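Local coordinates for glucose-inhibited division protein A-related protein, probable oxidoreductase (Thermus thermophilus, PDB 2CUL) that binds FAD in a Rossmann-type fold and is probably an oxidoreductase, related to the glucose-inhibited division protein GidA, at residues E162-V167 with R177-A182. Residues are numbered along the deposited sequence; the frame is centred on the assembly and turned at random.
With FAD (flavin-adenine dinucleotide), chain B.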
loop_
_atom_site.group_PDB
_atom_site.type_symbol
_atom_site.label_atom_id
_atom_site.label_comp_id
_atom_site.label_asym_id
_atom_site.label_seq_id
_atom_site.Cartn_x
_atom_site.Cartn_y
_atom_site.Cartn_z
ATOM N N GLU A 162 -11.302 13.937 -0.261
ATOM C CA GLU A 162 -12.151 12.846 -0.720
ATOM C C GLU A 162 -11.931 12.508 -2.184
ATOM O O GLU A 162 -11.812 13.396 -3.031
ATOM C CB GLU A 162 -13.625 13.188 -0.495
ATOM C CG GLU A 162 -14.026 13.262 0.967
ATOM C CD GLU A 162 -15.518 13.450 1.150
ATOM O OE1 GLU A 162 -16.292 12.599 0.663
ATOM O OE2 GLU A 162 -15.916 14.449 1.783
ATOM N N ARG A 163 -11.878 11.211 -2.473
ATOM C CA ARG A 163 -11.689 10.720 -3.831
ATOM C C ARG A 163 -12.668 9.577 -4.069
ATOM O O ARG A 163 -13.290 9.072 -3.129
ATOM C CB ARG A 163 -10.256 10.215 -4.028
ATOM C CG ARG A 163 -9.184 11.297 -3.948
ATOM C CD ARG A 163 -9.354 12.317 -5.056
ATOM N NE ARG A 163 -8.267 13.292 -5.091
ATOM C CZ ARG A 163 -8.255 14.363 -5.879
ATOM N NH1 ARG A 163 -9.273 14.596 -6.698
ATOM N NH2 ARG A 163 -7.228 15.203 -5.852
ATOM N N GLU A 164 -12.816 9.177 -5.327
ATOM C CA GLU A 164 -13.723 8.087 -5.656
ATOM C C GLU A 164 -13.219 7.278 -6.836
ATOM O O GLU A 164 -12.658 7.823 -7.787
ATOM C CB GLU A 164 -15.119 8.630 -5.982
ATOM C CG GLU A 164 -16.141 7.538 -6.282
ATOM C CD GLU A 164 -17.506 8.087 -6.659
ATOM O OE1 GLU A 164 -17.640 8.657 -7.762
ATOM O OE2 GLU A 164 -18.444 7.952 -5.847
ATOM N N GLY A 165 -13.414 5.967 -6.755
ATOM C CA GLY A 165 -13.017 5.084 -7.831
ATOM C C GLY A 165 -14.250 4.287 -8.203
ATOM O O GLY A 165 -15.203 4.223 -7.427
ATOM N N GLU A 166 -14.252 3.681 -9.384
ATOM C CA GLU A 166 -15.403 2.900 -9.807
ATOM C C GLU A 166 -15.014 1.672 -10.619
ATOM O O GLU A 166 -14.019 1.679 -11.344
ATOM C CB GLU A 166 -16.359 3.778 -10.625
ATOM C CG GLU A 166 -17.528 3.023 -11.241
ATOM C CD GLU A 166 -18.502 3.938 -11.958
ATOM O OE1 GLU A 166 -18.047 4.826 -12.708
ATOM O OE2 GLU A 166 -19.726 3.761 -11.779
ATOM N N VAL A 167 -15.806 0.616 -10.473
ATOM C CA VAL A 167 -15.599 -0.623 -11.211
ATOM C C VAL A 167 -16.847 -0.821 -12.061
ATOM O O VAL A 167 -17.961 -0.802 -11.547
ATOM C CB VAL A 167 -15.455 -1.841 -10.271
ATOM C CG1 VAL A 167 -15.357 -3.122 -11.085
ATOM C CG2 VAL A 167 -14.228 -1.679 -9.397
ATOM N N ARG A 177 -18.848 1.536 -6.620
ATOM C CA ARG A 177 -17.980 2.689 -6.427
ATOM C C ARG A 177 -17.383 2.632 -5.031
ATOM O O ARG A 177 -17.987 2.083 -4.107
ATOM C CB ARG A 177 -18.777 3.993 -6.563
ATOM C CG ARG A 177 -19.180 4.352 -7.981
ATOM C CD ARG A 177 -20.058 5.601 -8.013
ATOM N NE ARG A 177 -21.343 5.400 -7.344
ATOM C CZ ARG A 177 -21.644 5.849 -6.128
ATOM N NH1 ARG A 177 -20.751 6.536 -5.426
ATOM N NH2 ARG A 177 -22.843 5.610 -5.612
ATOM N N VAL A 178 -16.186 3.187 -4.883
ATOM C CA VAL A 178 -15.545 3.243 -3.579
ATOM C C VAL A 178 -15.079 4.670 -3.310
ATOM O O VAL A 178 -14.236 5.203 -4.035
ATOM C CB VAL A 178 -14.308 2.318 -3.473
ATOM C CG1 VAL A 178 -13.615 2.548 -2.129
ATOM C CG2 VAL A 178 -14.721 0.860 -3.591
ATOM N N ARG A 179 -15.654 5.296 -2.290
ATOM C CA ARG A 179 -15.239 6.635 -1.910
ATOM C C ARG A 179 -14.223 6.424 -0.800
ATOM O O ARG A 179 -14.444 5.629 0.117
ATOM C CB ARG A 179 -16.429 7.462 -1.419
ATOM C CG ARG A 179 -17.373 7.859 -2.538
ATOM C CD ARG A 179 -18.395 8.880 -2.072
ATOM N NE ARG A 179 -19.268 9.310 -3.161
ATOM C CZ ARG A 179 -20.231 10.216 -3.034
ATOM N NH1 ARG A 179 -20.449 10.792 -1.859
ATOM N NH2 ARG A 179 -20.979 10.547 -4.079
ATOM N N TYR A 180 -13.099 7.119 -0.892
ATOM C CA TYR A 180 -12.049 6.959 0.095
ATOM C C TYR A 180 -11.340 8.273 0.351
ATOM O O TYR A 180 -11.602 9.278 -0.315
ATOM C CB TYR A 180 -11.045 5.911 -0.401
ATOM C CG TYR A 180 -10.310 6.321 -1.660
ATOM C CD1 TYR A 180 -9.066 6.947 -1.590
ATOM C CD2 TYR A 180 -10.878 6.124 -2.920
ATOM C CE1 TYR A 180 -8.402 7.369 -2.742
ATOM C CE2 TYR A 180 -10.220 6.546 -4.081
ATOM C CZ TYR A 180 -8.985 7.166 -3.982
ATOM O OH TYR A 180 -8.336 7.594 -5.121
ATOM N N LEU A 181 -10.445 8.257 1.326
ATOM C CA LEU A 181 -9.691 9.447 1.676
ATOM C C LEU A 181 -8.219 9.288 1.340
ATOM O O LEU A 181 -7.617 8.251 1.614
ATOM C CB LEU A 181 -9.829 9.741 3.169
ATOM C CG LEU A 181 -11.232 10.055 3.687
ATOM C CD1 LEU A 181 -11.155 10.378 5.170
ATOM C CD2 LEU A 181 -11.813 11.233 2.920
ATOM N N ALA A 182 -7.651 10.326 0.738
ATOM C CA ALA A 182 -6.238 10.336 0.387
ATOM C C ALA A 182 -5.608 11.483 1.161
ATOM O O ALA A 182 -6.277 12.476 1.458
ATOM C CB ALA A 182 -6.062 10.564 -1.107
HETATM P PA FAD B . -4.058 -1.358 -3.113
HETATM O O1A FAD B . -5.502 -1.271 -2.842
HETATM O O2A FAD B . -3.577 -2.115 -4.297
HETATM O O5B FAD B . -3.318 -1.966 -1.838
HETATM C C5B FAD B . -3.579 -1.438 -0.536
HETATM C C4B FAD B . -3.203 -2.542 0.444
HETATM O O4B FAD B . -3.124 -1.943 1.738
HETATM C C3B FAD B . -4.239 -3.680 0.553
HETATM O O3B FAD B . -3.641 -4.953 0.441
HETATM C C2B FAD B . -4.876 -3.431 1.888
HETATM O O2B FAD B . -5.491 -4.543 2.495
HETATM C C1B FAD B . -3.709 -2.839 2.672
HETATM N N9A FAD B . -4.084 -2.066 3.854
HETATM C C8A FAD B . -4.885 -0.949 3.896
HETATM N N7A FAD B . -5.028 -0.478 5.129
HETATM C C5A FAD B . -4.281 -1.333 5.915
HETATM C C6A FAD B . -4.034 -1.365 7.308
HETATM N N6A FAD B . -4.529 -0.487 8.162
HETATM N N1A FAD B . -3.221 -2.379 7.788
HETATM C C2A FAD B . -2.690 -3.307 6.921
HETATM N N3A FAD B . -2.892 -3.328 5.577
HETATM C C4A FAD B . -3.693 -2.324 5.127
HETATM N N1 FAD B . -6.759 1.026 -11.614
HETATM C C2 FAD B . -6.639 0.281 -12.765
HETATM O O2 FAD B . -5.625 0.301 -13.419
HETATM N N3 FAD B . -7.727 -0.510 -13.166
HETATM C C4 FAD B . -8.922 -0.593 -12.484
HETATM O O4 FAD B . -9.849 -1.320 -12.900
HETATM C C4X FAD B . -9.045 0.174 -11.307
HETATM N N5 FAD B . -10.222 0.149 -10.572
HETATM C C5X FAD B . -10.350 0.900 -9.418
HETATM C C6 FAD B . -11.543 0.857 -8.697
HETATM C C7 FAD B . -11.729 1.593 -7.511
HETATM C C7M FAD B . -13.045 1.496 -6.779
HETATM C C8 FAD B . -10.641 2.412 -7.041
HETATM C C8M FAD B . -10.754 3.224 -5.778
HETATM C C9 FAD B . -9.425 2.472 -7.765
HETATM C C9A FAD B . -9.248 1.725 -8.959
HETATM N N10 FAD B . -8.029 1.752 -9.726
HETATM C C10 FAD B . -7.930 0.981 -10.898
HETATM C "C1'" FAD B . -6.842 2.606 -9.318
HETATM C "C2'" FAD B . -5.598 1.920 -8.710
HETATM O "O2'" FAD B . -4.865 1.297 -9.731
HETATM C "C3'" FAD B . -5.956 0.875 -7.634
HETATM O "O3'" FAD B . -6.696 1.465 -6.567
HETATM C "C4'" FAD B . -4.715 0.220 -6.994
HETATM O "O4'" FAD B . -5.081 -0.932 -6.238
HETATM C "C5'" FAD B . -4.008 1.258 -6.101
HETATM O "O5'" FAD B . -2.822 0.676 -5.536
HETATM P P FAD B . -2.413 0.872 -4.017
HETATM O O1P FAD B . -1.130 0.161 -3.888
HETATM O O2P FAD B . -2.411 2.328 -3.645
HETATM O O3P FAD B . -3.545 0.170 -3.179
HETATM O O HOH W 1 -9.541 7.627 -7.480
#
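Gly165 and Val178, an antiparallel hydrogen-bonded pair (Gly165 N to Val178 O and Val178 N to Gly165 O, both 2.9 Å), illustrate how one beta hairpin can turn a tight face to a cofactor and a charged one to water. Strand 160-167 is outermost in the chain's four-stranded antiparallel sheet, and strand 176-183 lies between it and strand 128-131. On the flavin face, C7M of FAD lies 3.4 Å from Gly165 C and 3.6 Å from Val178 CB; a beta-carbon on Gly165 would run into the isoalloxazine ring. Next along, Arg163 CB sits over one face of the Tyr180 ring in a CH-pi contact, 3.3 Å from CZ and displaced toward the rim. Tyr180 CG lies between its own backbone N and carbonyl carbon (chi1 64°), which turns the ring back beneath Arg163, while OH donates to a water that donates a hydrogen bond to Glu164 O. The reverse face is looser and more exposed. There Glu164, with CG anti to the backbone N (chi1 -178°) and the chain extended beyond it, presents OE2 to Arg177 NH1 (2.7 Å) and Arg179 NE (3.1 Å), which arrive from opposite faces of the carboxylate plane. Replacing Glu164 with an alanine would probably leave both guanidinium groups without this shared anion and freer to swing. The backbone ladder thus joins the strands, flavin methyls pack on one face, and on the other two positive charges probably help keep Glu164 ionised.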